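Local coordinates for putative DNA binding protein (PDB 3HTN) that is of unconfirmed function, perhaps binding DNA, and carries a metal-binding PCC domain that assembles into a trimer, at residues A[26-31]-A[76-81]; A[34-39]-A[123-128]; A[58-63]-A[140-145]; A[93-98]-A[132-137]. All blocks are in the same frame, centred on the assembly; numbering follows the deposited sequence.

Contact 1 (A[26-31]-A[76-81])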
loop_
_atom_site.group_PDB
_atom_site.type_symbol
_atom_site.label_atom_id
_atom_site.label_comp_id
_atom_site.label_asym_id
_atom_site.label_seq_id
_atom_site.Cartn_x
_atom_site.Cartn_y
_atom_site.Cartn_z
ATOM N N THR A 26 12.289 -7.478 17.189
ATOM C CA THR A 26 11.021 -7.463 17.877
ATOM C C THR A 26 9.943 -7.969 16.941
ATOM O O THR A 26 10.017 -7.712 15.734
ATOM C CB THR A 26 10.734 -6.025 18.300
ATOM O OG1 THR A 26 11.817 -5.582 19.140
ATOM C CG2 THR A 26 9.445 -5.891 19.063
ATOM N N GLU A 27 8.963 -8.690 17.481
ATOM C CA GLU A 27 7.853 -9.199 16.699
ATOM C C GLU A 27 6.905 -8.019 16.444
ATOM O O GLU A 27 6.350 -7.424 17.380
ATOM C CB GLU A 27 7.182 -10.398 17.385
ATOM C CG GLU A 27 6.390 -11.247 16.401
ATOM C CD GLU A 27 5.083 -10.625 16.049
ATOM O OE1 GLU A 27 4.247 -10.499 16.965
ATOM O OE2 GLU A 27 4.922 -10.242 14.890
ATOM N N ILE A 28 6.727 -7.717 15.165
ATOM C CA ILE A 28 6.060 -6.476 14.727
ATOM C C ILE A 28 4.571 -6.394 15.070
ATOM O O ILE A 28 4.053 -5.321 15.414
ATOM C CB ILE A 28 6.293 -6.289 13.216
ATOM C CG1 ILE A 28 7.776 -6.011 12.954
ATOM C CG2 ILE A 28 5.428 -5.161 12.629
ATOM C CD1 ILE A 28 8.181 -6.097 11.483
ATOM N N VAL A 29 3.876 -7.524 14.975
ATOM C CA VAL A 29 2.439 -7.546 15.217
ATOM C C VAL A 29 2.151 -7.306 16.698
ATOM O O VAL A 29 1.324 -6.462 17.038
ATOM C CB VAL A 29 1.789 -8.841 14.680
ATOM C CG1 VAL A 29 0.306 -8.864 15.044
ATOM C CG2 VAL A 29 2.007 -8.970 13.179
ATOM N N LYS A 30 2.900 -7.984 17.569
ATOM C CA LYS A 30 2.832 -7.771 19.006
ATOM C C LYS A 30 3.111 -6.298 19.339
ATOM O O LYS A 30 2.410 -5.691 20.139
ATOM C CB LYS A 30 3.863 -8.658 19.708
ATOM C CG LYS A 30 3.851 -8.631 21.252
ATOM C CD LYS A 30 5.008 -9.430 21.820
ATOM C CE LYS A 30 5.149 -9.217 23.333
ATOM N NZ LYS A 30 6.345 -9.938 23.896
ATOM N N ALA A 31 4.149 -5.742 18.729
ATOM C CA ALA A 31 4.517 -4.359 18.979
ATOM C C ALA A 31 3.432 -3.390 18.534
ATOM O O ALA A 31 3.089 -2.448 19.248
ATOM C CB ALA A 31 5.856 -4.016 18.318
HETATM N N MSE A 76 14.039 -11.032 4.676
HETATM C CA MSE A 76 13.069 -10.523 3.725
HETATM C C MSE A 76 12.895 -9.031 3.910
HETATM O O MSE A 76 12.998 -8.527 5.029
HETATM C CB MSE A 76 11.681 -11.194 3.930
HETATM C CG MSE A 76 11.682 -12.670 3.604
HETATM SE SE MSE A 76 10.188 -13.648 4.309
HETATM C CE MSE A 76 10.883 -13.804 6.178
ATOM N N GLU A 77 12.560 -8.344 2.824
ATOM C CA GLU A 77 12.175 -6.939 2.868
ATOM C C GLU A 77 10.668 -6.837 2.868
ATOM O O GLU A 77 10.021 -7.521 2.062
ATOM C CB GLU A 77 12.702 -6.223 1.640
ATOM C CG GLU A 77 14.239 -6.000 1.673
ATOM C CD GLU A 77 14.744 -5.050 2.773
ATOM O OE1 GLU A 77 13.938 -4.378 3.476
ATOM O OE2 GLU A 77 15.987 -4.985 2.964
ATOM N N ILE A 78 10.082 -6.048 3.756
ATOM C CA ILE A 78 8.670 -5.775 3.703
ATOM C C ILE A 78 8.450 -4.688 2.659
ATOM O O ILE A 78 8.799 -3.504 2.894
ATOM C CB ILE A 78 8.123 -5.268 5.046
ATOM C CG1 ILE A 78 8.391 -6.259 6.189
ATOM C CG2 ILE A 78 6.612 -4.974 4.904
ATOM C CD1 ILE A 78 8.002 -5.758 7.572
ATOM N N SER A 79 7.906 -5.027 1.495
ATOM C CA SER A 79 7.660 -3.995 0.482
ATOM C C SER A 79 6.410 -3.207 0.815
ATOM O O SER A 79 6.336 -2.014 0.496
ATOM C CB SER A 79 7.592 -4.566 -0.917
ATOM O OG SER A 79 6.506 -5.467 -1.063
ATOM N N ASN A 80 5.480 -3.813 1.545
ATOM C CA ASN A 80 4.300 -3.123 1.996
ATOM C C ASN A 80 3.646 -3.920 3.089
ATOM O O ASN A 80 3.462 -5.115 2.942
ATOM C CB ASN A 80 3.295 -2.937 0.853
ATOM C CG ASN A 80 2.042 -2.331 1.304
ATOM O OD1 ASN A 80 1.175 -3.017 1.813
ATOM N ND2 ASN A 80 1.948 -1.009 1.220
ATOM N N LEU A 81 3.341 -3.267 4.188
ATOM C CA LEU A 81 2.478 -3.825 5.217
ATOM C C LEU A 81 1.289 -2.877 5.212
ATOM O O LEU A 81 1.471 -1.647 5.287
ATOM C CB LEU A 81 3.163 -3.868 6.572
ATOM C CG LEU A 81 2.341 -4.392 7.776
ATOM C CD1 LEU A 81 3.270 -5.001 8.792
ATOM C CD2 LEU A 81 1.468 -3.288 8.368
#
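Ile28 and Ile78 meet tip to tip, their CD1 methyls 3.9 Å apart, in one of the two conformers deposited for Ile28, so the exact distance is less certain. In both residues CG1 lies anti to the carbonyl carbon (chi1 -67° for Ile28, -57° for Ile78), and chi2 extends each chain across the gap between helix and strand. The other branch of Ile28, CG2, approaches Leu81 CD1 at 4.4 Å, a looser touch. The join is purely apolar and buried, with Ile52 of strand 44-52 packing against both isoleucines.

The polar bonds run within 26-31 or to neighbours. Glu27 is the N-cap of the helix: its OE1 accepts from Lys30 N at 2.9 Å and its OE2 from Val29 N at 2.9 Å, both donors lying above the carboxylate plane. OE2 also accepts from Ala115 N, so three backbone N-H groups hold the carboxylate. Across the subunit boundary, Ile78 O accepts from His97 ND1 of the second subunit, which probably helps set the turn of that imidazole.

Ser79 and Asn80 both face Thr99 in a classic beta bulge, where the strand turns a corner. The arrangement is that of a helix laid by its first turn on one face of the large antiparallel sheet of the PCC domain.

Contact 2 (A[34-39]-A[123-128])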
loop_
_atom_site.group_PDB
_atom_site.type_symbol
_atom_site.label_atom_id
_atom_site.label_comp_id
_atom_site.label_asym_id
_atom_site.label_seq_id
_atom_site.Cartn_x
_atom_site.Cartn_y
_atom_site.Cartn_z
ATOM N N ALA A 34 0.535 -3.531 20.915
ATOM C CA ALA A 34 0.909 -2.846 22.155
ATOM C C ALA A 34 0.868 -1.319 21.997
ATOM O O ALA A 34 0.408 -0.605 22.906
ATOM C CB ALA A 34 2.292 -3.298 22.593
ATOM N N PHE A 35 1.320 -0.831 20.842
ATOM C CA PHE A 35 1.263 0.582 20.553
ATOM C C PHE A 35 -0.164 1.120 20.552
ATOM O O PHE A 35 -0.456 2.117 21.178
ATOM C CB PHE A 35 1.897 0.874 19.197
ATOM C CG PHE A 35 1.867 2.309 18.877
ATOM C CD1 PHE A 35 2.763 3.144 19.476
ATOM C CD2 PHE A 35 0.886 2.844 18.053
ATOM C CE1 PHE A 35 2.717 4.497 19.253
ATOM C CE2 PHE A 35 0.822 4.184 17.848
ATOM C CZ PHE A 35 1.751 5.012 18.430
ATOM N N CYS A 36 -1.037 0.454 19.813
ATOM C CA CYS A 36 -2.424 0.862 19.715
ATOM C C CYS A 36 -3.104 0.807 21.073
ATOM O O CYS A 36 -3.915 1.674 21.403
ATOM C CB CYS A 36 -3.186 -0.012 18.719
ATOM S SG CYS A 36 -2.643 0.180 17.017
ATOM N N LYS A 37 -2.784 -0.223 21.845
ATOM C CA LYS A 37 -3.329 -0.339 23.189
ATOM C C LYS A 37 -2.846 0.833 24.049
ATOM O O LYS A 37 -3.647 1.495 24.719
ATOM C CB LYS A 37 -2.927 -1.673 23.814
ATOM C CG LYS A 37 -3.472 -1.866 25.228
ATOM C CD LYS A 37 -3.232 -3.263 25.767
ATOM C CE LYS A 37 -3.628 -3.335 27.250
ATOM N NZ LYS A 37 -3.478 -4.716 27.788
ATOM N N GLU A 38 -1.539 1.100 24.029
ATOM C CA GLU A 38 -0.966 2.202 24.809
ATOM C C GLU A 38 -1.635 3.538 24.480
ATOM O O GLU A 38 -1.909 4.344 25.383
ATOM C CB GLU A 38 0.545 2.339 24.553
ATOM C CG GLU A 38 1.175 3.509 25.327
ATOM C CD GLU A 38 2.649 3.824 25.000
ATOM O OE1 GLU A 38 3.297 3.112 24.203
ATOM O OE2 GLU A 38 3.161 4.815 25.590
ATOM N N LYS A 39 -1.884 3.775 23.198
ATOM C CA LYS A 39 -2.447 5.041 22.736
ATOM C C LYS A 39 -3.969 5.050 22.684
ATOM O O LYS A 39 -4.557 6.075 22.345
ATOM C CB LYS A 39 -1.844 5.440 21.386
ATOM C CG LYS A 39 -0.331 5.662 21.431
ATOM C CD LYS A 39 0.021 6.805 22.389
ATOM C CE LYS A 39 1.466 7.140 22.427
ATOM N NZ LYS A 39 1.699 8.252 23.414
ATOM N N PHE A 123 6.585 2.513 10.396
ATOM C CA PHE A 123 5.151 2.390 10.196
ATOM C C PHE A 123 4.433 3.673 10.510
ATOM O O PHE A 123 4.882 4.430 11.372
ATOM C CB PHE A 123 4.600 1.237 11.051
ATOM C CG PHE A 123 5.262 -0.052 10.734
ATOM C CD1 PHE A 123 4.859 -0.774 9.625
ATOM C CD2 PHE A 123 6.337 -0.504 11.459
ATOM C CE1 PHE A 123 5.507 -1.926 9.268
ATOM C CE2 PHE A 123 6.977 -1.666 11.110
ATOM C CZ PHE A 123 6.580 -2.369 10.007
ATOM N N VAL A 124 3.383 3.955 9.753
ATOM C CA VAL A 124 2.529 5.105 9.998
ATOM C C VAL A 124 1.205 4.553 10.528
ATOM O O VAL A 124 0.563 3.713 9.865
ATOM C CB VAL A 124 2.296 5.946 8.739
ATOM C CG1 VAL A 124 1.394 7.149 9.062
ATOM C CG2 VAL A 124 3.646 6.432 8.166
ATOM N N VAL A 125 0.820 4.994 11.718
ATOM C CA VAL A 125 -0.438 4.563 12.362
ATOM C C VAL A 125 -1.345 5.773 12.418
ATOM O O VAL A 125 -0.967 6.771 13.041
ATOM C CB VAL A 125 -0.219 4.028 13.758
ATOM C CG1 VAL A 125 -1.569 3.628 14.422
ATOM C CG2 VAL A 125 0.740 2.863 13.747
ATOM N N GLU A 126 -2.476 5.723 11.724
ATOM C CA GLU A 126 -3.458 6.792 11.775
ATOM C C GLU A 126 -4.527 6.410 12.777
ATOM O O GLU A 126 -5.022 5.293 12.755
ATOM C CB GLU A 126 -4.121 7.041 10.437
ATOM C CG GLU A 126 -5.071 8.239 10.484
ATOM C CD GLU A 126 -5.663 8.610 9.144
ATOM O OE1 GLU A 126 -5.227 8.050 8.111
ATOM O OE2 GLU A 126 -6.578 9.463 9.132
ATOM N N ASP A 127 -4.887 7.371 13.611
ATOM C CA ASP A 127 -5.915 7.218 14.631
ATOM C C ASP A 127 -7.181 7.926 14.141
ATOM O O ASP A 127 -7.169 9.133 13.915
ATOM C CB ASP A 127 -5.412 7.846 15.917
ATOM C CG ASP A 127 -6.380 7.730 17.056
ATOM O OD1 ASP A 127 -7.452 7.113 16.953
ATOM O OD2 ASP A 127 -6.046 8.321 18.113
ATOM N N TYR A 128 -8.249 7.156 13.927
ATOM C CA TYR A 128 -9.525 7.718 13.506
ATOM C C TYR A 128 -10.329 8.342 14.638
ATOM O O TYR A 128 -11.276 9.050 14.354
ATOM C CB TYR A 128 -10.403 6.673 12.833
ATOM C CG TYR A 128 -9.845 6.042 11.578
ATOM C CD1 TYR A 128 -8.938 6.695 10.754
ATOM C CD2 TYR A 128 -10.302 4.795 11.163
ATOM C CE1 TYR A 128 -8.464 6.097 9.593
ATOM C CE2 TYR A 128 -9.842 4.207 10.018
ATOM C CZ TYR A 128 -8.928 4.858 9.241
ATOM O OH TYR A 128 -8.479 4.266 8.099
HETATM O O HOH W 1 -4.221 8.157 20.105
#
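Asp127 OD2 receives a hydrogen bond of 2.7 Å from a water that also donates to Lys39 O, at 3.1 Å, so one molecule ties the last turn of the helix to the end of strand 120-127. The other oxygen of that carboxylate, OD1, accepts from Ser129 N.

The remaining contact is apolar and centres on Val125. Its CG1 lies at the edge of the Phe35 ring, near the ring plane and 4.2 Å from CE2, and the same methyl stands 4.4 Å from Cys36 SG. With CG anti to the backbone N (chi1 -179°), Phe35 swings its ring down from the helix onto the sheet. Lys39 CG rides 3.7 Å above one face of the ring, toward its rim, while Tyr9, Tyr11 and Tyr18 meet Phe35 edge-to-face. Ile85 of strand 76-88 touches both Cys36 and Val125.

The chemistry implies that apolar side chains seat this helix on the sheet; between 34-39 and 123-128 the polar link runs through a water at one end, while Glu38 and Lys39 bond Tyr9 and Tyr11.

Contact 3 (A[58-63]-A[140-145])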
loop_
_atom_site.group_PDB
_atom_site.type_symbol
_atom_site.label_atom_id
_atom_site.label_comp_id
_atom_site.label_asym_id
_atom_site.label_seq_id
_atom_site.Cartn_x
_atom_site.Cartn_y
_atom_site.Cartn_z
ATOM N N ARG A 58 -0.942 -16.600 7.130
ATOM C CA ARG A 58 -2.051 -17.547 7.192
ATOM C C ARG A 58 -2.807 -17.566 5.885
ATOM O O ARG A 58 -3.165 -16.505 5.365
ATOM C CB ARG A 58 -3.026 -17.180 8.295
ATOM C CG ARG A 58 -4.228 -18.110 8.370
ATOM C CD ARG A 58 -4.995 -17.981 9.636
ATOM N NE ARG A 58 -4.241 -18.487 10.767
ATOM C CZ ARG A 58 -4.614 -18.418 12.047
ATOM N NH1 ARG A 58 -5.696 -17.774 12.404
ATOM N NH2 ARG A 58 -3.860 -18.940 12.982
ATOM N N PHE A 59 -3.111 -18.770 5.403
ATOM C CA PHE A 59 -4.016 -18.944 4.261
ATOM C C PHE A 59 -5.234 -19.730 4.739
ATOM O O PHE A 59 -5.135 -20.841 5.191
ATOM C CB PHE A 59 -3.355 -19.628 3.071
ATOM C CG PHE A 59 -4.133 -19.476 1.803
ATOM C CD1 PHE A 59 -3.974 -18.345 1.035
ATOM C CD2 PHE A 59 -5.025 -20.457 1.384
ATOM C CE1 PHE A 59 -4.702 -18.179 -0.149
ATOM C CE2 PHE A 59 -5.751 -20.260 0.216
ATOM C CZ PHE A 59 -5.575 -19.133 -0.517
ATOM N N PHE A 60 -6.395 -19.091 4.629
ATOM C CA PHE A 60 -7.673 -19.665 5.035
ATOM C C PHE A 60 -8.434 -20.208 3.835
ATOM O O PHE A 60 -8.575 -19.511 2.844
ATOM C CB PHE A 60 -8.457 -18.587 5.741
ATOM C CG PHE A 60 -9.830 -18.976 6.125
ATOM C CD1 PHE A 60 -10.049 -19.864 7.132
ATOM C CD2 PHE A 60 -10.917 -18.431 5.464
ATOM C CE1 PHE A 60 -11.361 -20.223 7.505
ATOM C CE2 PHE A 60 -12.212 -18.762 5.839
ATOM C CZ PHE A 60 -12.425 -19.655 6.868
ATOM N N ASN A 61 -8.899 -21.458 3.939
ATOM C CA ASN A 61 -9.673 -22.084 2.889
ATOM C C ASN A 61 -11.132 -21.945 3.259
ATOM O O ASN A 61 -11.599 -22.628 4.171
ATOM C CB ASN A 61 -9.276 -23.550 2.796
ATOM C CG ASN A 61 -9.965 -24.275 1.666
ATOM O OD1 ASN A 61 -11.120 -23.979 1.322
ATOM N ND2 ASN A 61 -9.271 -25.258 1.096
ATOM N N PRO A 62 -11.877 -21.077 2.564
ATOM C CA PRO A 62 -13.292 -20.871 2.903
ATOM C C PRO A 62 -14.181 -22.056 2.661
ATOM O O PRO A 62 -15.233 -22.124 3.270
ATOM C CB PRO A 62 -13.733 -19.736 1.974
ATOM C CG PRO A 62 -12.712 -19.689 0.883
ATOM C CD PRO A 62 -11.445 -20.241 1.429
ATOM N N LYS A 63 -13.795 -22.945 1.767
ATOM C CA LYS A 63 -14.622 -24.092 1.436
ATOM C C LYS A 63 -14.585 -25.129 2.549
ATOM O O LYS A 63 -15.632 -25.567 3.018
ATOM C CB LYS A 63 -14.162 -24.691 0.117
ATOM C CG LYS A 63 -15.070 -25.795 -0.418
ATOM N N LEU A 140 -19.020 -17.898 7.743
ATOM C CA LEU A 140 -17.745 -17.724 7.065
ATOM C C LEU A 140 -16.539 -18.151 7.893
ATOM O O LEU A 140 -15.515 -18.559 7.345
ATOM C CB LEU A 140 -17.533 -16.260 6.693
ATOM C CG LEU A 140 -18.565 -15.631 5.778
ATOM C CD1 LEU A 140 -18.118 -14.194 5.465
ATOM C CD2 LEU A 140 -18.742 -16.464 4.507
ATOM N N GLY A 141 -16.619 -18.000 9.200
ATOM C CA GLY A 141 -15.470 -18.220 10.060
ATOM C C GLY A 141 -14.520 -17.047 10.106
ATOM O O GLY A 141 -13.324 -17.244 10.332
ATOM N N LEU A 142 -15.043 -15.837 9.859
ATOM C CA LEU A 142 -14.257 -14.616 9.806
ATOM C C LEU A 142 -14.851 -13.506 10.668
ATOM O O LEU A 142 -16.061 -13.429 10.873
ATOM C CB LEU A 142 -14.195 -14.121 8.379
ATOM C CG LEU A 142 -13.556 -15.078 7.373
ATOM C CD1 LEU A 142 -13.639 -14.492 5.970
ATOM C CD2 LEU A 142 -12.116 -15.398 7.761
ATOM N N ASN A 143 -13.975 -12.640 11.150
ATOM C CA ASN A 143 -14.360 -11.478 11.924
ATOM C C ASN A 143 -14.587 -10.310 10.969
ATOM O O ASN A 143 -13.650 -9.732 10.442
ATOM C CB ASN A 143 -13.253 -11.144 12.905
ATOM C CG ASN A 143 -13.010 -12.255 13.880
ATOM O OD1 ASN A 143 -13.950 -12.782 14.453
ATOM N ND2 ASN A 143 -11.757 -12.587 14.098
ATOM N N ILE A 144 -15.848 -9.948 10.790
ATOM C CA ILE A 144 -16.257 -8.967 9.784
ATOM C C ILE A 144 -16.593 -7.631 10.424
ATOM O O ILE A 144 -17.173 -7.583 11.504
ATOM C CB ILE A 144 -17.496 -9.529 8.987
ATOM C CG1 ILE A 144 -17.144 -10.842 8.268
ATOM C CG2 ILE A 144 -18.066 -8.539 7.966
ATOM C CD1 ILE A 144 -15.999 -10.761 7.295
ATOM N N TYR A 145 -16.197 -6.535 9.791
ATOM C CA TYR A 145 -16.546 -5.218 10.282
ATOM C C TYR A 145 -18.021 -5.159 10.688
ATOM O O TYR A 145 -18.898 -5.633 9.964
ATOM C CB TYR A 145 -16.287 -4.164 9.213
ATOM C CG TYR A 145 -14.921 -3.559 9.117
ATOM C CD1 TYR A 145 -14.165 -3.244 10.253
ATOM C CD2 TYR A 145 -14.459 -3.130 7.881
ATOM C CE1 TYR A 145 -12.943 -2.599 10.136
ATOM C CE2 TYR A 145 -13.266 -2.472 7.762
ATOM C CZ TYR A 145 -12.520 -2.203 8.903
ATOM O OH TYR A 145 -11.345 -1.506 8.845
HETATM O O HOH W 2 -15.662 -19.075 4.646
#
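Phe60 and Leu142 cross obliquely, the leucine presenting one methyl to the flat side of the ring. Leu142 CD2 sits over a face of Phe60, 4.2 Å from the centroid and 26° off the ring normal, a CH-pi contact; its nearest ring atom is CE2, at 3.9 Å. The phenyl gets there because its CG stands anti to the backbone N (chi1 175°), so that the ring projects from the end of strand 54-60 toward Leu140-Leu142.

The rim of the same ring is turned to the backbone: Leu140 O lies near the ring plane, 3.3 Å from Phe60 CZ. That carbonyl also accepts a 2.8 Å hydrogen bond from a water whose second bond, to Pro62 O, is weak.

These residues lie at the turn end of a two-stranded antiparallel hairpin, 133-137 with 142-146, which carries a G1 beta bulge in which Gly141 and Leu142 both face Asn137. Gly141 has a positive phi of 81°, part of a backbone shape that by itself favours glycine. On the other side, Asn61 closes an Asx turn after strand 54-60: its OD1 accepts from Lys63 N at 2.9 Å, in the carbonyl plane. Pentaethylene glycol, probably from the crystallisation liquor, lies about 4 Å from the Phe60 side chain.

Contact 4 (A[93-98]-A[132-137]). With SO4 (sulfate ion), chain G.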
loop_
_atom_site.group_PDB
_atom_site.type_symbol
_atom_site.label_atom_id
_atom_site.label_comp_id
_atom_site.label_asym_id
_atom_site.label_seq_id
_atom_site.Cartn_x
_atom_site.Cartn_y
_atom_site.Cartn_z
ATOM N N TYR A 93 -8.021 -4.895 17.836
ATOM C CA TYR A 93 -8.066 -5.913 16.799
ATOM C C TYR A 93 -7.336 -5.356 15.585
ATOM O O TYR A 93 -7.732 -4.329 15.049
ATOM C CB TYR A 93 -9.503 -6.256 16.431
ATOM C CG TYR A 93 -9.562 -7.450 15.518
ATOM C CD1 TYR A 93 -9.540 -7.315 14.143
ATOM C CD2 TYR A 93 -9.635 -8.725 16.033
ATOM C CE1 TYR A 93 -9.605 -8.404 13.306
ATOM C CE2 TYR A 93 -9.693 -9.844 15.191
ATOM C CZ TYR A 93 -9.677 -9.673 13.828
ATOM O OH TYR A 93 -9.727 -10.763 12.986
ATOM N N LEU A 94 -6.237 -6.004 15.208
ATOM C CA LEU A 94 -5.488 -5.629 14.030
ATOM C C LEU A 94 -5.751 -6.626 12.916
ATOM O O LEU A 94 -5.764 -7.816 13.149
ATOM C CB LEU A 94 -3.995 -5.626 14.313
ATOM C CG LEU A 94 -3.520 -4.659 15.371
ATOM C CD1 LEU A 94 -1.987 -4.662 15.409
ATOM C CD2 LEU A 94 -4.061 -3.293 15.090
ATOM N N HIS A 95 -5.977 -6.131 11.699
ATOM C CA HIS A 95 -6.083 -6.947 10.512
ATOM C C HIS A 95 -5.035 -6.420 9.549
ATOM O O HIS A 95 -5.190 -5.336 9.025
ATOM C CB HIS A 95 -7.493 -6.870 9.936
ATOM C CG HIS A 95 -7.740 -7.803 8.803
ATOM N ND1 HIS A 95 -8.766 -7.614 7.908
ATOM C CD2 HIS A 95 -7.053 -8.894 8.371
ATOM C CE1 HIS A 95 -8.725 -8.576 6.995
ATOM N NE2 HIS A 95 -7.708 -9.378 7.267
ATOM N N LEU A 96 -3.967 -7.193 9.385
ATOM C CA LEU A 96 -2.788 -6.773 8.657
ATOM C C LEU A 96 -2.460 -7.775 7.586
ATOM O O LEU A 96 -2.430 -8.972 7.840
ATOM C CB LEU A 96 -1.587 -6.680 9.621
ATOM C CG LEU A 96 -1.760 -5.829 10.882
ATOM C CD1 LEU A 96 -0.491 -5.873 11.742
ATOM C CD2 LEU A 96 -2.159 -4.393 10.509
ATOM N N HIS A 97 -2.237 -7.284 6.376
ATOM C CA HIS A 97 -1.698 -8.068 5.299
ATOM C C HIS A 97 -0.319 -7.526 4.924
ATOM O O HIS A 97 0.070 -6.427 5.330
ATOM C CB HIS A 97 -2.638 -8.042 4.094
ATOM C CG HIS A 97 -3.891 -8.842 4.263
ATOM N ND1 HIS A 97 -4.671 -9.218 3.193
ATOM C CD2 HIS A 97 -4.474 -9.378 5.362
ATOM C CE1 HIS A 97 -5.699 -9.929 3.642
ATOM N NE2 HIS A 97 -5.564 -10.094 4.945
ATOM N N ILE A 98 0.440 -8.292 4.164
ATOM C CA ILE A 98 1.804 -7.926 3.905
ATOM C C ILE A 98 2.257 -8.495 2.585
ATOM O O ILE A 98 1.759 -9.533 2.141
ATOM C CB ILE A 98 2.701 -8.436 5.071
ATOM C CG1 ILE A 98 4.071 -7.757 5.154
ATOM C CG2 ILE A 98 2.857 -10.003 5.054
ATOM C CD1 ILE A 98 4.869 -8.134 6.392
ATOM N N ILE A 132 -14.852 1.291 15.853
ATOM C CA ILE A 132 -15.243 0.356 14.775
ATOM C C ILE A 132 -15.026 -1.018 15.368
ATOM O O ILE A 132 -13.919 -1.347 15.780
ATOM C CB ILE A 132 -14.436 0.470 13.477
ATOM C CG1 ILE A 132 -14.557 1.873 12.874
ATOM C CG2 ILE A 132 -14.931 -0.568 12.468
ATOM C CD1 ILE A 132 -13.722 2.060 11.604
ATOM N N SER A 133 -16.091 -1.802 15.460
ATOM C CA SER A 133 -16.043 -3.135 16.041
ATOM C C SER A 133 -16.174 -4.178 14.950
ATOM O O SER A 133 -16.130 -3.879 13.744
ATOM C CB SER A 133 -17.151 -3.305 17.093
ATOM O OG SER A 133 -17.043 -4.531 17.836
ATOM N N ARG A 134 -16.270 -5.422 15.394
ATOM C CA ARG A 134 -16.377 -6.555 14.520
ATOM C C ARG A 134 -17.224 -7.621 15.134
ATOM O O ARG A 134 -17.342 -7.716 16.353
ATOM C CB ARG A 134 -15.009 -7.141 14.292
ATOM C CG ARG A 134 -14.208 -6.298 13.367
ATOM C CD ARG A 134 -13.028 -7.011 12.995
ATOM N NE ARG A 134 -12.096 -6.166 12.292
ATOM C CZ ARG A 134 -11.898 -6.159 10.987
ATOM N NH1 ARG A 134 -12.605 -6.907 10.202
ATOM N NH2 ARG A 134 -10.954 -5.380 10.484
ATOM N N THR A 135 -17.769 -8.463 14.267
ATOM C CA THR A 135 -18.589 -9.578 14.691
ATOM C C THR A 135 -18.150 -10.796 13.928
ATOM O O THR A 135 -18.025 -10.754 12.689
ATOM C CB THR A 135 -20.057 -9.298 14.404
ATOM O OG1 THR A 135 -20.456 -8.216 15.230
ATOM C CG2 THR A 135 -20.954 -10.522 14.685
ATOM N N TYR A 136 -17.907 -11.885 14.644
ATOM C CA TYR A 136 -17.540 -13.148 14.019
ATOM C C TYR A 136 -18.767 -13.702 13.312
ATOM O O TYR A 136 -19.823 -13.866 13.912
ATOM C CB TYR A 136 -17.012 -14.128 15.065
ATOM C CG TYR A 136 -16.628 -15.495 14.550
ATOM C CD1 TYR A 136 -15.385 -15.734 13.985
ATOM C CD2 TYR A 136 -17.494 -16.548 14.644
ATOM C CE1 TYR A 136 -15.034 -17.001 13.518
ATOM C CE2 TYR A 136 -17.149 -17.808 14.207
ATOM C CZ TYR A 136 -15.904 -18.019 13.640
ATOM O OH TYR A 136 -15.550 -19.277 13.204
ATOM N N ASN A 137 -18.630 -13.941 12.022
ATOM C CA ASN A 137 -19.648 -14.550 11.188
ATOM C C ASN A 137 -19.396 -16.050 11.220
ATOM O O ASN A 137 -18.432 -16.512 10.619
ATOM C CB ASN A 137 -19.571 -13.994 9.777
ATOM C CG ASN A 137 -20.606 -14.590 8.874
ATOM O OD1 ASN A 137 -20.965 -15.745 9.017
ATOM N ND2 ASN A 137 -21.123 -13.789 7.954
HETATM S S SO4 G . -15.608 -4.527 21.352
HETATM O O1 SO4 G . -16.245 -5.868 21.226
HETATM O O2 SO4 G . -14.277 -4.690 21.990
HETATM O O3 SO4 G . -16.419 -3.660 22.207
HETATM O O4 SO4 G . -15.605 -3.832 20.064
HETATM O O HOH W 3 -8.871 -4.227 12.460
#
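Arg134 alone among residues 132-137 reaches Tyr93 and His95. Just before it, Ser133 points away from strand 91-101, and its OG donates to sulfate O4 at 2.7 Å; Glu90 N, Ser87 OG and Arg131 NH2 bind the same ion, probably from the crystallisation liquor.

Arg134 is extended from CG to NE and crosses both partners at about a right angle. Its NE comes 3.4 Å from Tyr93 CD1, and Tyr93 CE1 lies over one face of the guanidinium, the two planes 45° apart. NH2 approaches His95 CB at 3.8 Å, and a water links NH2 (3.1 Å) to Tyr93 O (2.8 Å). Glu122 of the third subunit forms a salt bridge with Arg134 NH1 and hydrogen-bonds His95 ND1, orienting the imidazole whose NE2 binds nickel. Farther on, Thr135 OG1 bonds Asp146 and Arg149.

Strand 133-137 pairs with 142-146 as a small sheet beside the large one; there, strand 91-101 runs between 76-88 and 107-117, with helix 28-39 touching Leu94 and Leu96.

Contacts 1 and 2 seat helix 28-39 on the large sheet at two places about two turns apart, and Phe123 joins them: its CE1 is 3.8 Å from Leu81 CD1 and its CZ 4.0 Å from Ile28 CG2. Contacts 3 and 4 hold the small hairpin, whose strands are probably bonded through Leu142 O and Asn137 N (2.9 Å); Asn143 ND2 to Tyr93 OH, 2.9 Å, probably adds a bond to the large sheet. Nickel, bound by His95 and His97 of contact 4, lies about 7 Å from the Leu142 side chain and about 12 Å from that of Leu81. Contact 2 meets contact 4 where Cys36 SG is 4.2 Å from Leu94 CD2, whereas contacts 1 and 3 stay about 10 Å apart at their nearest atoms.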